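Local atomic coordinates of D-ribulose-5-phosphate 3-epimerase, putative (Plasmodium falciparum, PDB entry 1TQX), a protein that probably interconverts D-ribulose 5-phosphate and D-xylulose 5-phosphate, as a zinc-binding TIM-barrel epimerase of carbohydrate metabolism. Residues F93-I104 with K129-L138; E22-L30 with I204-I214. One frame throughout, in Å; residues are numbered along the deposited sequence.

Interaction 1: F93-I104 with K129-L138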
loop_
_atom_site.group_PDB
_atom_site.type_symbol
_atom_site.label_atom_id
_atom_site.label_comp_id
_atom_site.label_asym_id
_atom_site.label_seq_id
_atom_site.Cartn_x
_atom_site.Cartn_y
_atom_site.Cartn_z
ATOM N N PHE A 93 -3.299 5.434 10.569
ATOM C CA PHE A 93 -3.072 6.442 11.598
ATOM C C PHE A 93 -4.389 6.594 12.359
ATOM O O PHE A 93 -4.401 6.717 13.585
ATOM C CB PHE A 93 -2.671 7.759 10.908
ATOM C CG PHE A 93 -2.361 8.907 11.846
ATOM C CD1 PHE A 93 -1.374 8.799 12.821
ATOM C CD2 PHE A 93 -3.010 10.131 11.687
ATOM C CE1 PHE A 93 -1.034 9.898 13.620
ATOM C CE2 PHE A 93 -2.674 11.232 12.481
ATOM C CZ PHE A 93 -1.683 11.112 13.445
ATOM N N GLU A 94 -5.498 6.555 11.621
ATOM C CA GLU A 94 -6.823 6.707 12.216
ATOM C C GLU A 94 -7.255 5.529 13.080
ATOM O O GLU A 94 -8.062 5.691 13.995
ATOM C CB GLU A 94 -7.881 6.944 11.128
ATOM C CG GLU A 94 -7.593 8.135 10.213
ATOM C CD GLU A 94 -6.685 7.771 9.055
ATOM O OE1 GLU A 94 -6.236 6.609 8.999
ATOM O OE2 GLU A 94 -6.422 8.640 8.196
ATOM N N ALA A 95 -6.730 4.342 12.791
ATOM C CA ALA A 95 -7.092 3.157 13.562
ATOM C C ALA A 95 -6.602 3.276 15.007
ATOM O O ALA A 95 -7.157 2.648 15.910
ATOM C CB ALA A 95 -6.509 1.904 12.907
ATOM N N LEU A 96 -5.558 4.072 15.213
ATOM C CA LEU A 96 -5.003 4.292 16.544
ATOM C C LEU A 96 -5.372 5.680 17.059
ATOM O O LEU A 96 -4.609 6.304 17.798
ATOM C CB LEU A 96 -3.478 4.130 16.528
ATOM C CG LEU A 96 -2.959 2.701 16.709
ATOM C CD1 LEU A 96 -3.598 1.796 15.676
ATOM C CD2 LEU A 96 -1.436 2.670 16.588
ATOM N N ASN A 97 -6.542 6.159 16.647
ATOM C CA ASN A 97 -7.045 7.459 17.077
ATOM C C ASN A 97 -6.087 8.629 16.856
ATOM O O ASN A 97 -6.073 9.591 17.627
ATOM C CB ASN A 97 -7.454 7.380 18.550
ATOM C CG ASN A 97 -8.615 6.428 18.777
ATOM O OD1 ASN A 97 -8.884 6.010 19.905
ATOM N ND2 ASN A 97 -9.316 6.089 17.704
ATOM N N GLU A 98 -5.286 8.538 15.801
ATOM C CA GLU A 98 -4.352 9.596 15.450
ATOM C C GLU A 98 -3.403 10.059 16.555
ATOM O O GLU A 98 -3.003 11.223 16.583
ATOM C CB GLU A 98 -5.125 10.804 14.906
ATOM C CG GLU A 98 -5.851 10.514 13.598
ATOM C CD GLU A 98 -6.539 11.732 13.014
ATOM O OE1 GLU A 98 -6.035 12.855 13.210
ATOM O OE2 GLU A 98 -7.574 11.561 12.340
ATOM N N ASP A 99 -3.034 9.179 17.475
ATOM C CA ASP A 99 -2.107 9.632 18.495
ATOM C C ASP A 99 -0.722 9.034 18.260
ATOM O O ASP A 99 -0.535 7.816 18.190
ATOM C CB ASP A 99 -2.644 9.351 19.903
ATOM C CG ASP A 99 -2.326 7.979 20.387
ATOM O OD1 ASP A 99 -2.782 7.011 19.743
ATOM O OD2 ASP A 99 -1.623 7.875 21.416
ATOM N N THR A 100 0.232 9.940 18.092
ATOM C CA THR A 100 1.628 9.627 17.815
ATOM C C THR A 100 2.291 8.554 18.675
ATOM O O THR A 100 2.961 7.662 18.150
ATOM C CB THR A 100 2.476 10.912 17.899
ATOM O OG1 THR A 100 2.001 11.852 16.929
ATOM C CG2 THR A 100 3.946 10.608 17.625
ATOM N N GLU A 101 2.121 8.643 19.989
ATOM C CA GLU A 101 2.739 7.672 20.883
ATOM C C GLU A 101 2.304 6.239 20.602
ATOM O O GLU A 101 3.135 5.330 20.575
ATOM C CB GLU A 101 2.448 8.038 22.341
ATOM C CG GLU A 101 3.055 9.371 22.751
ATOM C CD GLU A 101 4.570 9.382 22.641
ATOM O OE1 GLU A 101 5.168 10.471 22.768
ATOM O OE2 GLU A 101 5.169 8.304 22.437
ATOM N N ARG A 102 1.009 6.030 20.389
ATOM C CA ARG A 102 0.515 4.687 20.107
ATOM C C ARG A 102 1.051 4.180 18.776
ATOM O O ARG A 102 1.383 3.003 18.641
ATOM C CB ARG A 102 -1.013 4.662 20.088
ATOM C CG ARG A 102 -1.659 4.758 21.464
ATOM C CD ARG A 102 -3.159 4.561 21.366
ATOM N NE ARG A 102 -3.503 3.247 20.829
ATOM C CZ ARG A 102 -4.703 2.925 20.354
ATOM N NH1 ARG A 102 -5.680 3.823 20.350
ATOM N NH2 ARG A 102 -4.927 1.707 19.881
ATOM N N CYS A 103 1.132 5.070 17.792
ATOM C CA CYS A 103 1.639 4.697 16.476
ATOM C C CYS A 103 3.127 4.357 16.553
ATOM O O CYS A 103 3.590 3.403 15.922
ATOM C CB CYS A 103 1.403 5.828 15.471
ATOM S SG CYS A 103 -0.359 6.066 15.044
ATOM N N ILE A 104 3.876 5.137 17.323
ATOM C CA ILE A 104 5.301 4.880 17.476
ATOM C C ILE A 104 5.528 3.497 18.098
ATOM O O ILE A 104 6.408 2.754 17.668
ATOM C CB ILE A 104 5.971 5.956 18.357
ATOM C CG1 ILE A 104 5.997 7.294 17.611
ATOM C CG2 ILE A 104 7.390 5.532 18.720
ATOM C CD1 ILE A 104 6.516 8.454 18.439
ATOM N N LYS A 129 0.184 15.796 10.499
ATOM C CA LYS A 129 0.013 15.125 11.781
ATOM C C LYS A 129 0.949 13.924 11.901
ATOM O O LYS A 129 1.156 13.407 12.997
ATOM C CB LYS A 129 -1.432 14.655 11.957
ATOM C CG LYS A 129 -2.445 15.767 12.199
ATOM C CD LYS A 129 -3.856 15.192 12.198
ATOM C CE LYS A 129 -4.925 16.268 12.312
ATOM N NZ LYS A 129 -5.370 16.477 13.709
ATOM N N LEU A 130 1.510 13.481 10.778
ATOM C CA LEU A 130 2.416 12.327 10.778
ATOM C C LEU A 130 3.868 12.669 11.111
ATOM O O LEU A 130 4.655 11.780 11.445
ATOM C CB LEU A 130 2.400 11.629 9.412
ATOM C CG LEU A 130 1.115 10.971 8.903
ATOM C CD1 LEU A 130 1.393 10.356 7.544
ATOM C CD2 LEU A 130 0.639 9.900 9.879
ATOM N N VAL A 131 4.225 13.945 11.012
ATOM C CA VAL A 131 5.597 14.370 11.270
ATOM C C VAL A 131 6.268 13.770 12.514
ATOM O O VAL A 131 7.370 13.231 12.426
ATOM C CB VAL A 131 5.693 15.911 11.317
ATOM C CG1 VAL A 131 7.113 16.342 11.664
ATOM C CG2 VAL A 131 5.301 16.484 9.961
ATOM N N PRO A 132 5.616 13.848 13.684
ATOM C CA PRO A 132 6.240 13.280 14.886
ATOM C C PRO A 132 6.632 11.808 14.716
ATOM O O PRO A 132 7.698 11.378 15.161
ATOM C CB PRO A 132 5.167 13.474 15.953
ATOM C CG PRO A 132 4.477 14.729 15.504
ATOM C CD PRO A 132 4.339 14.500 14.017
ATOM N N ILE A 133 5.768 11.038 14.063
ATOM C CA ILE A 133 6.038 9.623 13.849
ATOM C C ILE A 133 7.125 9.415 12.805
ATOM O O ILE A 133 8.054 8.630 13.004
ATOM C CB ILE A 133 4.780 8.880 13.372
ATOM C CG1 ILE A 133 3.629 9.124 14.347
ATOM C CG2 ILE A 133 5.076 7.390 13.265
ATOM C CD1 ILE A 133 2.277 8.676 13.824
ATOM N N LEU A 134 7.002 10.125 11.689
ATOM C CA LEU A 134 7.962 10.004 10.604
ATOM C C LEU A 134 9.369 10.428 11.004
ATOM O O LEU A 134 10.347 9.906 10.475
ATOM C CB LEU A 134 7.495 10.819 9.393
ATOM C CG LEU A 134 6.171 10.359 8.771
ATOM C CD1 LEU A 134 5.820 11.237 7.578
ATOM C CD2 LEU A 134 6.290 8.903 8.349
ATOM N N ASP A 135 9.476 11.367 11.938
ATOM C CA ASP A 135 10.792 11.829 12.365
ATOM C C ASP A 135 11.586 10.776 13.141
ATOM O O ASP A 135 12.803 10.901 13.287
ATOM C CB ASP A 135 10.670 13.109 13.202
ATOM C CG ASP A 135 10.366 14.337 12.357
ATOM O OD1 ASP A 135 10.512 14.275 11.116
ATOM O OD2 ASP A 135 9.995 15.379 12.937
ATOM N N THR A 136 10.910 9.736 13.624
ATOM C CA THR A 136 11.574 8.674 14.381
ATOM C C THR A 136 12.314 7.703 13.469
ATOM O O THR A 136 13.114 6.885 13.937
ATOM C CB THR A 136 10.568 7.855 15.203
ATOM O OG1 THR A 136 9.767 7.064 14.317
ATOM C CG2 THR A 136 9.663 8.770 16.007
ATOM N N ASN A 137 12.036 7.788 12.169
ATOM C CA ASN A 137 12.664 6.921 11.173
ATOM C C ASN A 137 12.192 5.466 11.234
ATOM O O ASN A 137 12.766 4.597 10.580
ATOM C CB ASN A 137 14.188 6.960 11.315
ATOM C CG ASN A 137 14.761 8.328 11.027
ATOM O OD1 ASN A 137 14.555 8.880 9.946
ATOM N ND2 ASN A 137 15.488 8.883 11.992
ATOM N N LEU A 138 11.148 5.208 12.014
ATOM C CA LEU A 138 10.610 3.857 12.150
ATOM C C LEU A 138 9.713 3.452 10.982
ATOM O O LEU A 138 9.464 2.263 10.767
ATOM C CB LEU A 138 9.806 3.749 13.447
ATOM C CG LEU A 138 10.587 3.803 14.758
ATOM C CD1 LEU A 138 9.638 4.050 15.915
ATOM C CD2 LEU A 138 11.350 2.499 14.939
#

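Interaction 2: E22-L30 with I204-I214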
loop_
_atom_site.group_PDB
_atom_site.type_symbol
_atom_site.label_atom_id
_atom_site.label_comp_id
_atom_site.label_asym_id
_atom_site.label_seq_id
_atom_site.Cartn_x
_atom_site.Cartn_y
_atom_site.Cartn_z
ATOM N N GLU A 22 -3.106 -18.025 -8.180
ATOM C CA GLU A 22 -2.888 -17.942 -9.624
ATOM C C GLU A 22 -2.658 -16.502 -10.089
ATOM O O GLU A 22 -1.758 -16.234 -10.887
ATOM C CB GLU A 22 -4.078 -18.554 -10.383
ATOM C CG GLU A 22 -3.852 -18.680 -11.891
ATOM C CD GLU A 22 -4.925 -19.511 -12.591
ATOM O OE1 GLU A 22 -4.561 -20.386 -13.409
ATOM O OE2 GLU A 22 -6.126 -19.290 -12.330
ATOM N N GLU A 23 -3.475 -15.583 -9.581
ATOM C CA GLU A 23 -3.364 -14.179 -9.937
ATOM C C GLU A 23 -2.044 -13.565 -9.476
ATOM O O GLU A 23 -1.448 -12.750 -10.189
ATOM C CB GLU A 23 -4.540 -13.397 -9.337
ATOM C CG GLU A 23 -5.889 -13.788 -9.934
ATOM C CD GLU A 23 -6.179 -13.061 -11.239
ATOM O OE1 GLU A 23 -5.253 -12.896 -12.060
ATOM O OE2 GLU A 23 -7.340 -12.659 -11.443
ATOM N N THR A 24 -1.591 -13.955 -8.289
ATOM C CA THR A 24 -0.342 -13.425 -7.748
ATOM C C THR A 24 0.865 -13.966 -8.507
ATOM O O THR A 24 1.832 -13.237 -8.755
ATOM C CB THR A 24 -0.190 -13.765 -6.249
ATOM O OG1 THR A 24 -1.318 -13.257 -5.525
ATOM C CG2 THR A 24 1.076 -13.128 -5.688
ATOM N N GLN A 25 0.807 -15.245 -8.870
ATOM C CA GLN A 25 1.889 -15.869 -9.624
ATOM C C GLN A 25 1.974 -15.165 -10.979
ATOM O O GLN A 25 3.061 -14.926 -11.499
ATOM C CB GLN A 25 1.616 -17.370 -9.807
ATOM C CG GLN A 25 1.618 -18.147 -8.484
ATOM C CD GLN A 25 1.238 -19.607 -8.639
ATOM O OE1 GLN A 25 0.357 -19.950 -9.426
ATOM N NE2 GLN A 25 1.886 -20.478 -7.867
ATOM N N ARG A 26 0.815 -14.828 -11.535
ATOM C CA ARG A 26 0.750 -14.136 -12.815
ATOM C C ARG A 26 1.422 -12.764 -12.688
ATOM O O ARG A 26 2.264 -12.397 -13.507
ATOM C CB ARG A 26 -0.715 -13.991 -13.235
ATOM C CG ARG A 26 -0.956 -13.309 -14.567
ATOM C CD ARG A 26 -2.453 -13.055 -14.732
ATOM N NE ARG A 26 -2.716 -11.854 -15.514
ATOM C CZ ARG A 26 -3.768 -11.067 -15.329
ATOM N NH1 ARG A 26 -4.657 -11.357 -14.385
ATOM N NH2 ARG A 26 -3.934 -9.991 -16.091
ATOM N N MET A 27 1.061 -12.006 -11.657
ATOM C CA MET A 27 1.663 -10.690 -11.453
ATOM C C MET A 27 3.175 -10.839 -11.282
ATOM O O MET A 27 3.960 -10.022 -11.773
ATOM C CB MET A 27 1.058 -10.011 -10.216
ATOM C CG MET A 27 -0.402 -9.568 -10.398
ATOM S SD MET A 27 -0.585 -8.392 -11.776
ATOM C CE MET A 27 -1.345 -9.443 -13.016
ATOM N N GLU A 28 3.573 -11.893 -10.584
ATOM C CA GLU A 28 4.982 -12.174 -10.345
ATOM C C GLU A 28 5.684 -12.429 -11.681
ATOM O O GLU A 28 6.756 -11.887 -11.941
ATOM C CB GLU A 28 5.102 -13.401 -9.429
ATOM C CG GLU A 28 6.484 -13.666 -8.860
ATOM C CD GLU A 28 6.447 -14.702 -7.745
ATOM O OE1 GLU A 28 5.990 -15.841 -7.998
ATOM O OE2 GLU A 28 6.868 -14.374 -6.618
ATOM N N SER A 29 5.063 -13.240 -12.534
ATOM C CA SER A 29 5.647 -13.562 -13.831
ATOM C C SER A 29 5.739 -12.346 -14.751
ATOM O O SER A 29 6.573 -12.316 -15.662
ATOM C CB SER A 29 4.837 -14.663 -14.524
ATOM O OG SER A 29 3.608 -14.158 -15.017
ATOM N N LEU A 30 4.892 -11.346 -14.514
ATOM C CA LEU A 30 4.898 -10.137 -15.334
ATOM C C LEU A 30 5.929 -9.123 -14.858
ATOM O O LEU A 30 6.160 -8.116 -15.519
ATOM C CB LEU A 30 3.509 -9.486 -15.345
ATOM C CG LEU A 30 2.366 -10.323 -15.928
ATOM C CD1 LEU A 30 1.077 -9.516 -15.894
ATOM C CD2 LEU A 30 2.705 -10.745 -17.359
ATOM N N ILE A 204 -4.807 -2.644 -13.787
ATOM C CA ILE A 204 -3.910 -3.738 -14.124
ATOM C C ILE A 204 -4.682 -5.037 -14.368
ATOM O O ILE A 204 -4.519 -5.675 -15.409
ATOM C CB ILE A 204 -2.850 -3.958 -13.014
ATOM C CG1 ILE A 204 -1.852 -2.793 -13.025
ATOM C CG2 ILE A 204 -2.118 -5.274 -13.232
ATOM C CD1 ILE A 204 -0.790 -2.863 -11.927
ATOM N N PHE A 205 -5.541 -5.421 -13.424
ATOM C CA PHE A 205 -6.294 -6.663 -13.574
ATOM C C PHE A 205 -7.379 -6.653 -14.652
ATOM O O PHE A 205 -7.869 -7.712 -15.044
ATOM C CB PHE A 205 -6.883 -7.096 -12.225
ATOM C CG PHE A 205 -5.847 -7.619 -11.265
ATOM C CD1 PHE A 205 -5.355 -6.821 -10.239
ATOM C CD2 PHE A 205 -5.311 -8.901 -11.435
ATOM C CE1 PHE A 205 -4.335 -7.288 -9.391
ATOM C CE2 PHE A 205 -4.293 -9.373 -10.596
ATOM C CZ PHE A 205 -3.805 -8.564 -9.575
ATOM N N ASN A 206 -7.757 -5.471 -15.130
ATOM C CA ASN A 206 -8.762 -5.384 -16.188
ATOM C C ASN A 206 -8.125 -4.830 -17.457
ATOM O O ASN A 206 -8.817 -4.468 -18.405
ATOM C CB ASN A 206 -9.932 -4.492 -15.760
ATOM C CG ASN A 206 -10.719 -5.079 -14.602
ATOM O OD1 ASN A 206 -11.154 -6.233 -14.652
ATOM N ND2 ASN A 206 -10.912 -4.285 -13.555
ATOM N N ALA A 207 -6.798 -4.777 -17.472
ATOM C CA ALA A 207 -6.069 -4.261 -18.623
ATOM C C ALA A 207 -6.096 -5.225 -19.799
ATOM O O ALA A 207 -6.233 -6.441 -19.628
ATOM C CB ALA A 207 -4.628 -3.967 -18.239
ATOM N N GLU A 208 -5.961 -4.665 -20.997
ATOM C CA GLU A 208 -5.937 -5.458 -22.215
ATOM C C GLU A 208 -4.535 -6.076 -22.313
ATOM O O GLU A 208 -4.361 -7.180 -22.823
ATOM C CB GLU A 208 -6.218 -4.551 -23.417
ATOM C CG GLU A 208 -7.016 -5.204 -24.530
ATOM C CD GLU A 208 -8.402 -5.624 -24.087
ATOM O OE1 GLU A 208 -9.196 -4.754 -23.673
ATOM O OE2 GLU A 208 -8.696 -6.831 -24.154
ATOM N N ASP A 209 -3.540 -5.351 -21.812
ATOM C CA ASP A 209 -2.158 -5.818 -21.825
ATOM C C ASP A 209 -1.535 -5.443 -20.474
ATOM O O ASP A 209 -0.894 -4.403 -20.343
ATOM C CB ASP A 209 -1.383 -5.140 -22.962
ATOM C CG ASP A 209 0.009 -5.713 -23.144
ATOM O OD1 ASP A 209 0.532 -6.330 -22.188
ATOM O OD2 ASP A 209 0.589 -5.534 -24.237
ATOM N N PRO A 210 -1.719 -6.296 -19.451
ATOM C CA PRO A 210 -1.193 -6.075 -18.097
ATOM C C PRO A 210 0.283 -5.681 -18.014
ATOM O O PRO A 210 0.642 -4.731 -17.314
ATOM C CB PRO A 210 -1.466 -7.408 -17.395
ATOM C CG PRO A 210 -2.692 -7.915 -18.091
ATOM C CD PRO A 210 -2.402 -7.599 -19.544
ATOM N N LYS A 211 1.141 -6.408 -18.721
ATOM C CA LYS A 211 2.566 -6.113 -18.675
ATOM C C LYS A 211 2.861 -4.727 -19.234
ATOM O O LYS A 211 3.731 -4.016 -18.719
ATOM C CB LYS A 211 3.365 -7.172 -19.438
ATOM C CG LYS A 211 4.865 -7.012 -19.268
ATOM C CD LYS A 211 5.625 -8.224 -19.763
ATOM C CE LYS A 211 7.124 -7.983 -19.674
ATOM N NZ LYS A 211 7.534 -7.554 -18.313
ATOM N N TYR A 212 2.137 -4.343 -20.283
ATOM C CA TYR A 212 2.316 -3.020 -20.881
ATOM C C TYR A 212 2.020 -1.944 -19.842
ATOM O O TYR A 212 2.781 -0.994 -19.693
ATOM C CB TYR A 212 1.374 -2.837 -22.080
ATOM C CG TYR A 212 1.177 -1.392 -22.488
ATOM C CD1 TYR A 212 2.189 -0.676 -23.120
ATOM C CD2 TYR A 212 -0.021 -0.735 -22.218
ATOM C CE1 TYR A 212 2.013 0.672 -23.474
ATOM C CE2 TYR A 212 -0.210 0.601 -22.565
ATOM C CZ TYR A 212 0.810 1.300 -23.190
ATOM O OH TYR A 212 0.617 2.626 -23.509
ATOM N N VAL A 213 0.902 -2.091 -19.136
ATOM C CA VAL A 213 0.520 -1.115 -18.121
ATOM C C VAL A 213 1.555 -1.038 -16.996
ATOM O O VAL A 213 1.966 0.052 -16.593
ATOM C CB VAL A 213 -0.865 -1.440 -17.515
ATOM C CG1 VAL A 213 -1.174 -0.470 -16.377
ATOM C CG2 VAL A 213 -1.942 -1.346 -18.596
ATOM N N ILE A 214 1.971 -2.195 -16.493
ATOM C CA ILE A 214 2.964 -2.251 -15.425
ATOM C C ILE A 214 4.284 -1.588 -15.831
ATOM O O ILE A 214 4.809 -0.750 -15.097
ATOM C CB ILE A 214 3.236 -3.724 -15.003
ATOM C CG1 ILE A 214 1.994 -4.292 -14.302
ATOM C CG2 ILE A 214 4.460 -3.804 -14.084
ATOM C CD1 ILE A 214 2.104 -5.767 -13.952
#

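Interaction 1: F93-I104 with K129-L138
Ile133 is the bump of this contact, and its hollow is walled by Phe93, Thr100 and Cys103. Its CD1 pushes deepest, lying 3.4 Å from Cys103 CB, a tight fit, and 3.5 Å from Phe93 CE1. Farther back, the Thr100 side chain runs antiparallel alongside Ile133, its CG2 3.6 Å from Ile133 CG1. The methyl of Thr100 sits in the groove between Ile133 and the ring of Pro132, 3.5 Å from Pro132 CB.

Both faces of the Phe93 ring are covered. With CG anti to the backbone N (chi1 -178°), the ring reaches over to Leu130, whose CD2 makes a CH-pi contact 3.8 Å from the ring centroid; Glu98 CA, from Phe93's own segment, covers the opposite face. Lys129 crosses near the ring's far end, CB against CE2, and its chain runs on to a long salt bridge, Lys129 NZ to Glu98 OE1 at 3.7 Å. Ile104 extends the apolar seam, CD1 near Thr136 CG2 and CG2 against Leu138 CD1.

In this TIM barrel the contact joins two neighbouring parts of the outer layer: helix 100-111 meets the short helix 131-134, while Phe93, Leu130 and Ile133 all rest on Ile119 of strand 116-121 beneath.

Interaction 2: E22-L30 with I204-I214
A chi1 of -179° swings the Arg26 chain away from its own backbone N and carries the guanidinium across to Phe205 and Pro210, whereas Met27, folded at chi2 (-59°), brings its sulfur beside the same phenyl ring. Met27 CG packs 3.6 Å from Phe205 CZ, and SD makes an oblique Met-aromatic contact, 4.5 Å from the ring centroid. While CG and SD meet the ring, the Met27 methyl CE covers the centre of one face of the Arg26 guanidinium. That guanidinium stands steeply to the phenyl plane (81°), with NH1 at the ring edge. A salt bridge from Arg26 NH1 to the syn lone pair of Glu23 OE1, 2.9 Å long and nearly in the guanidinium plane, helps fix its rotation; Glu23 OE2 is held in turn by Asn16 N.

This is the seam where the first and last parts of the TIM barrel meet: helix 20-29 follows the first strand, and helices 202-205 and 210-223 follow the eighth. Beneath it, Met27, Ile204 and Phe205 all touch Pro10 of strand 7-10.

Near the end of helix 20-29, Leu30 fits CD1 against Pro210 CB at 3.6 Å, and its CB faces Ile214 CD1. Lys211, extended as far as its bend at chi4, places NZ to give a hydrogen bond to Leu30 O, 3.2 Å, from above the carbonyl plane.

Overall arrangement
Both interactions belong to the outer helical layer around one eight-stranded parallel barrel, and they lie across the barrel from one another. Their own centres are 34 Å apart, and the nearest atoms about 23 Å, so neither touches the other. Both segments of interaction 1 fall between those of interaction 2 in sequence. The former is local, joining elements that flank strand 116-121; the latter spans 173 intervening residues and brings the first and last strand-helix units of the barrel together beside adjacent strands 7-10 and 197-200. One contact joins successive parts of the outer layer, the other closes the barrel, which holds the zinc ion on His36, Asp38, His70 and Asp179.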